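Local coordinates for TetR family Transcriptional regulator (Streptococcus agalactiae 2603V/R, PDB 3KKC), which probably binds DNA as a dimeric transcriptional regulator of the TetR family, with a predicted helix-turn-helix near its N-terminus, at residues N19-L24 and E57-E62; K153-L156 and K161-V164; D120-L125 and I135-L140. All coordinates share one frame; numbering follows the deposited sequence.

Overall arrangement
The three contacts show how a TetR-type chain divides its helices between a probable DNA-binding end and a dimerising end. Interaction 1 joins helices 4-24 and 57-71 in the N-terminal domain. Interactions 2 and 3 both belong to the C-terminal region and share helix 137-157: interaction 3 lies at its start and interaction 2 at its end, with centres about 23 Å apart. Interaction 1 lies across the chain's centre from both, its own centre about 25 Å from that of interaction 2 and about 32 Å from that of interaction 3. A nickel ion bound by His70, His86 and His90 lies about 12 Å from the side chain of Val164 in interaction 2. The second subunit packs against interactions 2 and 3.

Interaction 1. Residues N19-L24 and E57-E62; sequences NAFISL and EVLLKE
Phe21 reaches from helix 4-24 onto Leu59 and Leu60 of helix 57-71. At the root, Phe21 CB lies 3.6 Å from Leu59 CD2. One atom further, Phe21 CG comes to 3.5 Å from the same methyl, which also sits beside Phe21 CD1. With CG anti to the backbone N of Phe21 (chi1 -179°), the ring is carried across towards the other helix, where Leu59 CB rides over one face, 3.7 Å from the centroid and 16° off the normal: a CH-pi contact displaced towards the rim.

This buried apolar meeting belongs to the small helical domain of TetR-type regulators, in which the first helix packs beside the predicted helix-turn-helix and helix 57-71 leads out towards the rest of the chain. Ile33, from the loop just ahead of helix 35-42, also touches Phe21.

Farther out along the ring, Phe21 CE2 is still 3.6 Å from Leu59 CB but also approaches the backbone, with Leu60 N 3.7 Å away. Finally, Phe21 CZ meets Leu60 CD1 at 4.1 Å, and Leu60 itself packs against Tyr30 and Tyr108.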
loop_
_atom_site.group_PDB
_atom_site.type_symbol
_atom_site.label_atom_id
_atom_site.label_comp_id
_atom_site.label_asym_id
_atom_site.label_seq_id
_atom_site.Cartn_x
_atom_site.Cartn_y
_atom_site.Cartn_z
ATOM N N ASN A 19 -1.611 -11.543 -26.221
ATOM C CA ASN A 19 -2.138 -12.608 -25.357
ATOM C C ASN A 19 -1.034 -13.268 -24.516
ATOM O O ASN A 19 -1.259 -13.620 -23.354
ATOM C CB ASN A 19 -2.971 -13.659 -26.141
ATOM C CG ASN A 19 -4.330 -13.112 -26.661
ATOM O OD1 ASN A 19 -4.880 -12.108 -26.164
ATOM N ND2 ASN A 19 -4.870 -13.791 -27.667
ATOM N N ALA A 20 0.156 -13.406 -25.090
ATOM C CA ALA A 20 1.312 -13.955 -24.361
ATOM C C ALA A 20 1.682 -13.104 -23.148
ATOM O O ALA A 20 1.957 -13.614 -22.059
ATOM C CB ALA A 20 2.506 -14.100 -25.282
ATOM N N PHE A 21 1.689 -11.798 -23.353
ATOM C CA PHE A 21 1.996 -10.845 -22.300
ATOM C C PHE A 21 1.006 -10.974 -21.133
ATOM O O PHE A 21 1.393 -10.952 -19.977
ATOM C CB PHE A 21 1.960 -9.441 -22.899
ATOM C CG PHE A 21 2.272 -8.346 -21.928
ATOM C CD1 PHE A 21 3.518 -8.286 -21.304
ATOM C CD2 PHE A 21 1.355 -7.344 -21.691
ATOM C CE1 PHE A 21 3.807 -7.280 -20.440
ATOM C CE2 PHE A 21 1.650 -6.313 -20.820
ATOM C CZ PHE A 21 2.866 -6.283 -20.184
ATOM N N ILE A 22 -0.274 -11.136 -21.452
ATOM C CA ILE A 22 -1.311 -11.307 -20.448
ATOM C C ILE A 22 -1.156 -12.621 -19.673
ATOM O O ILE A 22 -1.259 -12.642 -18.449
ATOM C CB ILE A 22 -2.714 -11.200 -21.089
ATOM C CG1 ILE A 22 -2.980 -9.751 -21.521
ATOM C CG2 ILE A 22 -3.810 -11.669 -20.124
ATOM C CD1 ILE A 22 -4.357 -9.551 -22.116
ATOM N N SER A 23 -0.896 -13.708 -20.382
ATOM C CA SER A 23 -0.808 -15.015 -19.759
ATOM C C SER A 23 0.373 -15.052 -18.819
ATOM O O SER A 23 0.341 -15.743 -17.808
ATOM C CB SER A 23 -0.692 -16.115 -20.844
ATOM O OG SER A 23 0.140 -17.212 -20.456
ATOM N N LEU A 24 1.419 -14.305 -19.164
ATOM C CA LEU A 24 2.641 -14.263 -18.367
ATOM C C LEU A 24 2.485 -13.340 -17.168
ATOM O O LEU A 24 3.236 -13.423 -16.192
ATOM C CB LEU A 24 3.817 -13.778 -19.216
ATOM C CG LEU A 24 4.498 -14.815 -20.099
ATOM C CD1 LEU A 24 5.387 -14.134 -21.141
ATOM C CD2 LEU A 24 5.272 -15.806 -19.229
ATOM N N GLU A 57 7.480 -1.693 -22.471
ATOM C CA GLU A 57 6.742 -0.670 -21.729
ATOM C C GLU A 57 5.443 -0.278 -22.415
ATOM O O GLU A 57 4.452 0.047 -21.748
ATOM C CB GLU A 57 7.602 0.559 -21.428
ATOM C CG GLU A 57 7.548 0.975 -19.963
ATOM C CD GLU A 57 8.927 1.018 -19.296
ATOM O OE1 GLU A 57 9.899 1.477 -19.946
ATOM O OE2 GLU A 57 9.037 0.604 -18.115
ATOM N N VAL A 58 5.429 -0.325 -23.740
ATOM C CA VAL A 58 4.199 0.018 -24.443
ATOM C C VAL A 58 3.137 -1.094 -24.463
ATOM O O VAL A 58 2.011 -0.845 -24.868
ATOM C CB VAL A 58 4.453 0.587 -25.855
ATOM C CG1 VAL A 58 5.431 1.760 -25.764
ATOM C CG2 VAL A 58 4.966 -0.489 -26.782
ATOM N N LEU A 59 3.483 -2.300 -24.011
ATOM C CA LEU A 59 2.478 -3.353 -23.840
ATOM C C LEU A 59 1.693 -3.081 -22.582
ATOM O O LEU A 59 0.472 -3.217 -22.555
ATOM C CB LEU A 59 3.098 -4.743 -23.705
ATOM C CG LEU A 59 3.714 -5.395 -24.931
ATOM C CD1 LEU A 59 5.138 -4.920 -25.037
ATOM C CD2 LEU A 59 3.658 -6.904 -24.793
ATOM N N LEU A 60 2.406 -2.724 -21.524
ATOM C CA LEU A 60 1.757 -2.396 -20.274
ATOM C C LEU A 60 0.811 -1.228 -20.509
ATOM O O LEU A 60 -0.358 -1.252 -20.092
ATOM C CB LEU A 60 2.786 -2.022 -19.226
ATOM C CG LEU A 60 2.086 -1.982 -17.893
ATOM C CD1 LEU A 60 1.442 -3.322 -17.683
ATOM C CD2 LEU A 60 3.071 -1.683 -16.804
ATOM N N LYS A 61 1.329 -0.216 -21.199
ATOM C CA LYS A 61 0.581 0.996 -21.502
ATOM C C LYS A 61 -0.683 0.653 -22.317
ATOM O O LYS A 61 -1.802 0.831 -21.834
ATOM C CB LYS A 61 1.497 1.986 -22.223
ATOM C CG LYS A 61 0.832 3.177 -22.895
ATOM C CD LYS A 61 1.566 3.464 -24.224
ATOM C CE LYS A 61 1.189 4.797 -24.854
ATOM N NZ LYS A 61 1.166 5.881 -23.829
ATOM N N GLU A 62 -0.498 0.151 -23.537
ATOM C CA GLU A 62 -1.601 -0.393 -24.333
ATOM C C GLU A 62 -2.574 -1.252 -23.512
ATOM O O GLU A 62 -3.763 -0.942 -23.447
ATOM C CB GLU A 62 -1.068 -1.220 -25.498
ATOM C CG GLU A 62 -0.438 -0.402 -26.599
ATOM C CD GLU A 62 -0.483 -1.118 -27.928
ATOM O OE1 GLU A 62 -1.106 -2.207 -27.989
ATOM O OE2 GLU A 62 0.095 -0.590 -28.906
#

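Interaction 2. Residues K153-L156 and K161-V164; sequences KWWL and KMTV
The indole of Trp155 receives Lys161 over one face and the backbone of Met162 at its edge. Above the six-membered ring sits Lys161 NZ, 9° off the normal and 4.7 Å from the centroid, a fairly distant cation-pi contact. At the edge, Trp155 NE1 donates a 2.9 Å hydrogen bond to Met162 O; the oxygen stays close to the indole plane, while the N-H...O angle of 146° makes the bond appreciably bent. Trp154 is used differently: the CE methyl of Met162, modelled as selenomethionine, meets Trp154 CH2 at the ring edge, 4.1 Å away.

These contacts hold the short link between helix 137-157 and helix 164-175 against the end of the first helix. In TetR-family proteins the last two helices commonly form the dimer interface, and here Trp154 packs on Gln142 of the second subunit. Thr163 holds the N-cap position of the final helix, its OG1 bonded to Asp166 N.

A bend at chi3 (73°) helps turn the lysine chain back over the helix. On the way Lys161 CB passes 3.3 Å from Trp155 NE1, and Lys161 NZ finishes 3.4 Å from Leu156 CD2. Past the indole nitrogen, Trp155 CH2 meets Val164 CG1 at 3.8 Å, approached obliquely. Leu167 of helix 164-175 touches both tryptophans, and Glu92 of helix 80-93 lies against Trp155 and Val164.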
loop_
_atom_site.group_PDB
_atom_site.type_symbol
_atom_site.label_atom_id
_atom_site.label_comp_id
_atom_site.label_asym_id
_atom_site.label_seq_id
_atom_site.Cartn_x
_atom_site.Cartn_y
_atom_site.Cartn_z
ATOM N N LYS A 153 -8.135 -5.119 -2.904
ATOM C CA LYS A 153 -6.952 -5.977 -2.746
ATOM C C LYS A 153 -7.195 -7.085 -1.740
ATOM O O LYS A 153 -6.822 -8.229 -1.960
ATOM C CB LYS A 153 -5.706 -5.182 -2.307
ATOM C CG LYS A 153 -4.975 -4.460 -3.420
ATOM C CD LYS A 153 -4.193 -3.284 -2.864
ATOM C CE LYS A 153 -2.675 -3.466 -3.009
ATOM N NZ LYS A 153 -1.967 -3.209 -1.716
ATOM N N TRP A 154 -7.792 -6.735 -0.609
ATOM C CA TRP A 154 -7.966 -7.700 0.469
ATOM C C TRP A 154 -8.857 -8.867 -0.026
ATOM O O TRP A 154 -8.569 -10.051 0.209
ATOM C CB TRP A 154 -8.535 -6.991 1.720
ATOM C CG TRP A 154 -9.146 -7.932 2.690
ATOM C CD1 TRP A 154 -8.508 -8.601 3.691
ATOM C CD2 TRP A 154 -10.530 -8.356 2.732
ATOM N NE1 TRP A 154 -9.408 -9.414 4.363
ATOM C CE2 TRP A 154 -10.652 -9.285 3.793
ATOM C CE3 TRP A 154 -11.665 -8.043 1.979
ATOM C CZ2 TRP A 154 -11.890 -9.911 4.130
ATOM C CZ3 TRP A 154 -12.919 -8.679 2.314
ATOM C CH2 TRP A 154 -13.002 -9.595 3.379
ATOM N N TRP A 155 -9.921 -8.502 -0.734
ATOM C CA TRP A 155 -10.897 -9.442 -1.262
ATOM C C TRP A 155 -10.233 -10.403 -2.260
ATOM O O TRP A 155 -10.485 -11.608 -2.247
ATOM C CB TRP A 155 -12.024 -8.637 -1.920
ATOM C CG TRP A 155 -13.120 -9.425 -2.594
ATOM C CD1 TRP A 155 -13.908 -10.392 -2.035
ATOM C CD2 TRP A 155 -13.579 -9.268 -3.946
ATOM N NE1 TRP A 155 -14.804 -10.855 -2.957
ATOM C CE2 TRP A 155 -14.628 -10.181 -4.137
ATOM C CE3 TRP A 155 -13.196 -8.443 -5.014
ATOM C CZ2 TRP A 155 -15.307 -10.295 -5.354
ATOM C CZ3 TRP A 155 -13.871 -8.555 -6.217
ATOM C CH2 TRP A 155 -14.915 -9.475 -6.377
ATOM N N LEU A 156 -9.360 -9.864 -3.102
ATOM C CA LEU A 156 -8.647 -10.670 -4.086
ATOM C C LEU A 156 -7.645 -11.664 -3.455
ATOM O O LEU A 156 -7.360 -12.717 -4.042
ATOM C CB LEU A 156 -7.969 -9.762 -5.131
ATOM C CG LEU A 156 -8.932 -8.946 -6.015
ATOM C CD1 LEU A 156 -8.229 -7.857 -6.796
ATOM C CD2 LEU A 156 -9.709 -9.832 -6.990
ATOM N N LYS A 161 -14.002 -15.892 -1.223
ATOM C CA LYS A 161 -14.381 -14.494 -1.403
ATOM C C LYS A 161 -15.886 -14.316 -1.519
ATOM O O LYS A 161 -16.570 -15.118 -2.156
ATOM C CB LYS A 161 -13.686 -13.900 -2.629
ATOM C CG LYS A 161 -13.019 -14.942 -3.494
ATOM C CD LYS A 161 -12.552 -14.348 -4.807
ATOM C CE LYS A 161 -11.347 -13.459 -4.612
ATOM N NZ LYS A 161 -11.063 -12.698 -5.857
HETATM N N MSE A 162 -16.397 -13.265 -0.887
HETATM C CA MSE A 162 -17.811 -12.947 -0.987
HETATM C C MSE A 162 -18.205 -12.607 -2.435
HETATM O O MSE A 162 -17.348 -12.302 -3.268
HETATM C CB MSE A 162 -18.177 -11.823 -0.011
HETATM C CG MSE A 162 -17.114 -10.755 0.151
HETATM SE SE MSE A 162 -17.434 -9.544 1.650
HETATM C CE MSE A 162 -16.962 -10.752 3.105
ATOM N N THR A 163 -19.496 -12.698 -2.736
ATOM C CA THR A 163 -19.974 -12.382 -4.072
ATOM C C THR A 163 -19.679 -10.921 -4.299
ATOM O O THR A 163 -19.636 -10.152 -3.343
ATOM C CB THR A 163 -21.490 -12.605 -4.194
ATOM O OG1 THR A 163 -22.177 -11.595 -3.440
ATOM C CG2 THR A 163 -21.871 -13.989 -3.669
ATOM N N VAL A 164 -19.478 -10.520 -5.547
ATOM C CA VAL A 164 -19.117 -9.128 -5.780
ATOM C C VAL A 164 -20.152 -8.201 -5.158
ATOM O O VAL A 164 -19.802 -7.140 -4.634
ATOM C CB VAL A 164 -18.939 -8.792 -7.263
ATOM C CG1 VAL A 164 -18.362 -9.979 -7.982
ATOM C CG2 VAL A 164 -20.257 -8.361 -7.873
#

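Interaction 3. Residues D120-L125 and I135-L140; sequences DVYPRL and IPEDFL
Glu137 OE1 is approached by two groups from helix 107-129: it forms a salt bridge with Arg126 NE and has Tyr122 OH 3.4 Å away. The arginine is its stronger partner, which would favour the charged form of this exposed carboxylate. Tyr122 and Glu137 approach obliquely, with ring and carboxylate planes 56° apart. In the glutamate, CG lies anti to the backbone N and the chain then bends at chi2 (60°), which brings the carboxylate round towards the tyrosine hydroxyl.

Tyr122 OH also approaches the backbone, with Glu137 O 4.0 Å away, and it comes 4.2 Å from Leu140 CB, so the polar tip lies beside an apolar neighbour. The buried tyrosine side chain also touches Lys141, Leu144 and Leu145, further along helix 137-157. Helix 107-129 is kinked at Pro123, whose N has no hydrogen to donate; Arg124 N also lacks its bond to the preceding turn.

Pro136 occupies the N-cap position of helix 137-157, and residues of its first turn meet the second subunit: Phe139 packs on Thr151 and Asp138 on Trp154 of that chain. Tyr122 thus joins helix 107-129 to helix 137-157, which faces the second subunit, an arrangement consistent with the helical dimerisation region of TetR-family regulators.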
loop_
_atom_site.group_PDB
_atom_site.type_symbol
_atom_site.label_atom_id
_atom_site.label_comp_id
_atom_site.label_asym_id
_atom_site.label_seq_id
_atom_site.Cartn_x
_atom_site.Cartn_y
_atom_site.Cartn_z
ATOM N N ASP A 120 -13.881 8.550 -12.606
ATOM C CA ASP A 120 -15.121 7.895 -12.994
ATOM C C ASP A 120 -15.827 7.209 -11.840
ATOM O O ASP A 120 -17.014 6.917 -11.923
ATOM C CB ASP A 120 -14.870 6.932 -14.165
ATOM C CG ASP A 120 -14.519 7.670 -15.478
ATOM O OD1 ASP A 120 -15.169 8.692 -15.809
ATOM O OD2 ASP A 120 -13.592 7.223 -16.188
ATOM N N VAL A 121 -15.121 6.975 -10.744
ATOM C CA VAL A 121 -15.765 6.385 -9.578
ATOM C C VAL A 121 -15.978 7.370 -8.408
ATOM O O VAL A 121 -17.045 7.399 -7.782
ATOM C CB VAL A 121 -15.019 5.139 -9.123
ATOM C CG1 VAL A 121 -15.434 4.721 -7.693
ATOM C CG2 VAL A 121 -15.257 4.015 -10.144
ATOM N N TYR A 122 -14.977 8.187 -8.124
ATOM C CA TYR A 122 -15.058 9.060 -6.964
ATOM C C TYR A 122 -16.195 10.085 -7.005
ATOM O O TYR A 122 -16.957 10.196 -6.046
ATOM C CB TYR A 122 -13.743 9.783 -6.718
ATOM C CG TYR A 122 -13.882 10.764 -5.603
ATOM C CD1 TYR A 122 -14.100 10.326 -4.302
ATOM C CD2 TYR A 122 -13.830 12.127 -5.845
ATOM C CE1 TYR A 122 -14.255 11.222 -3.265
ATOM C CE2 TYR A 122 -13.969 13.037 -4.812
ATOM C CZ TYR A 122 -14.185 12.577 -3.525
ATOM O OH TYR A 122 -14.328 13.478 -2.494
ATOM N N PRO A 123 -16.293 10.860 -8.099
ATOM C CA PRO A 123 -17.319 11.907 -8.137
ATOM C C PRO A 123 -18.726 11.392 -7.842
ATOM O O PRO A 123 -19.445 12.018 -7.070
ATOM C CB PRO A 123 -17.204 12.453 -9.564
ATOM C CG PRO A 123 -15.769 12.238 -9.914
ATOM C CD PRO A 123 -15.431 10.901 -9.294
ATOM N N ARG A 124 -19.115 10.265 -8.422
ATOM C CA ARG A 124 -20.408 9.694 -8.079
ATOM C C ARG A 124 -20.448 9.175 -6.639
ATOM O O ARG A 124 -21.408 9.397 -5.920
ATOM C CB ARG A 124 -20.848 8.630 -9.094
ATOM C CG ARG A 124 -21.757 9.199 -10.184
ATOM C CD ARG A 124 -22.069 8.213 -11.303
ATOM N NE ARG A 124 -23.194 7.314 -11.002
ATOM C CZ ARG A 124 -24.462 7.696 -10.811
ATOM N NH1 ARG A 124 -24.799 8.984 -10.855
ATOM N NH2 ARG A 124 -25.394 6.783 -10.552
ATOM N N LEU A 125 -19.395 8.498 -6.215
ATOM C CA LEU A 125 -19.322 7.956 -4.862
ATOM C C LEU A 125 -19.553 9.058 -3.838
ATOM O O LEU A 125 -20.193 8.851 -2.805
ATOM C CB LEU A 125 -17.942 7.334 -4.630
ATOM C CG LEU A 125 -17.822 6.570 -3.316
ATOM C CD1 LEU A 125 -18.964 5.552 -3.212
ATOM C CD2 LEU A 125 -16.464 5.901 -3.195
ATOM N N ILE A 135 -16.929 16.740 7.327
ATOM C CA ILE A 135 -15.587 16.231 7.069
ATOM C C ILE A 135 -15.064 16.919 5.818
ATOM O O ILE A 135 -15.763 16.948 4.805
ATOM C CB ILE A 135 -15.575 14.719 6.864
ATOM C CG1 ILE A 135 -16.097 14.023 8.111
ATOM C CG2 ILE A 135 -14.176 14.245 6.595
ATOM C CD1 ILE A 135 -16.134 12.522 7.987
ATOM N N PRO A 136 -13.850 17.501 5.892
ATOM C CA PRO A 136 -13.294 18.253 4.759
ATOM C C PRO A 136 -13.294 17.394 3.497
ATOM O O PRO A 136 -13.411 16.170 3.594
ATOM C CB PRO A 136 -11.864 18.559 5.214
ATOM C CG PRO A 136 -11.953 18.598 6.708
ATOM C CD PRO A 136 -12.944 17.513 7.057
ATOM N N GLU A 137 -13.173 18.027 2.335
ATOM C CA GLU A 137 -13.284 17.310 1.076
ATOM C C GLU A 137 -12.042 16.452 0.778
ATOM O O GLU A 137 -12.146 15.319 0.309
ATOM C CB GLU A 137 -13.589 18.289 -0.061
ATOM C CG GLU A 137 -14.353 17.682 -1.230
ATOM C CD GLU A 137 -15.715 17.106 -0.833
ATOM O OE1 GLU A 137 -16.159 16.152 -1.507
ATOM O OE2 GLU A 137 -16.340 17.600 0.138
ATOM N N ASP A 138 -10.862 16.972 1.073
ATOM C CA ASP A 138 -9.649 16.228 0.741
ATOM C C ASP A 138 -9.491 14.956 1.581
ATOM O O ASP A 138 -8.942 13.958 1.117
ATOM C CB ASP A 138 -8.405 17.128 0.797
ATOM C CG ASP A 138 -8.132 17.672 2.182
ATOM O OD1 ASP A 138 -9.095 17.915 2.942
ATOM O OD2 ASP A 138 -6.942 17.853 2.508
ATOM N N PHE A 139 -9.998 14.986 2.805
ATOM C CA PHE A 139 -9.897 13.832 3.670
ATOM C C PHE A 139 -10.890 12.822 3.171
ATOM O O PHE A 139 -10.649 11.615 3.192
ATOM C CB PHE A 139 -10.260 14.212 5.099
ATOM C CG PHE A 139 -10.062 13.100 6.088
ATOM C CD1 PHE A 139 -8.889 13.004 6.808
ATOM C CD2 PHE A 139 -11.040 12.155 6.286
ATOM C CE1 PHE A 139 -8.709 11.991 7.706
ATOM C CE2 PHE A 139 -10.864 11.142 7.188
ATOM C CZ PHE A 139 -9.702 11.057 7.896
ATOM N N LEU A 140 -12.028 13.335 2.727
ATOM C CA LEU A 140 -13.037 12.508 2.104
ATOM C C LEU A 140 -12.430 11.816 0.871
ATOM O O LEU A 140 -12.451 10.583 0.757
ATOM C CB LEU A 140 -14.254 13.354 1.729
ATOM C CG LEU A 140 -15.595 12.912 2.318
ATOM C CD1 LEU A 140 -15.422 12.192 3.653
ATOM C CD2 LEU A 140 -16.496 14.123 2.482
#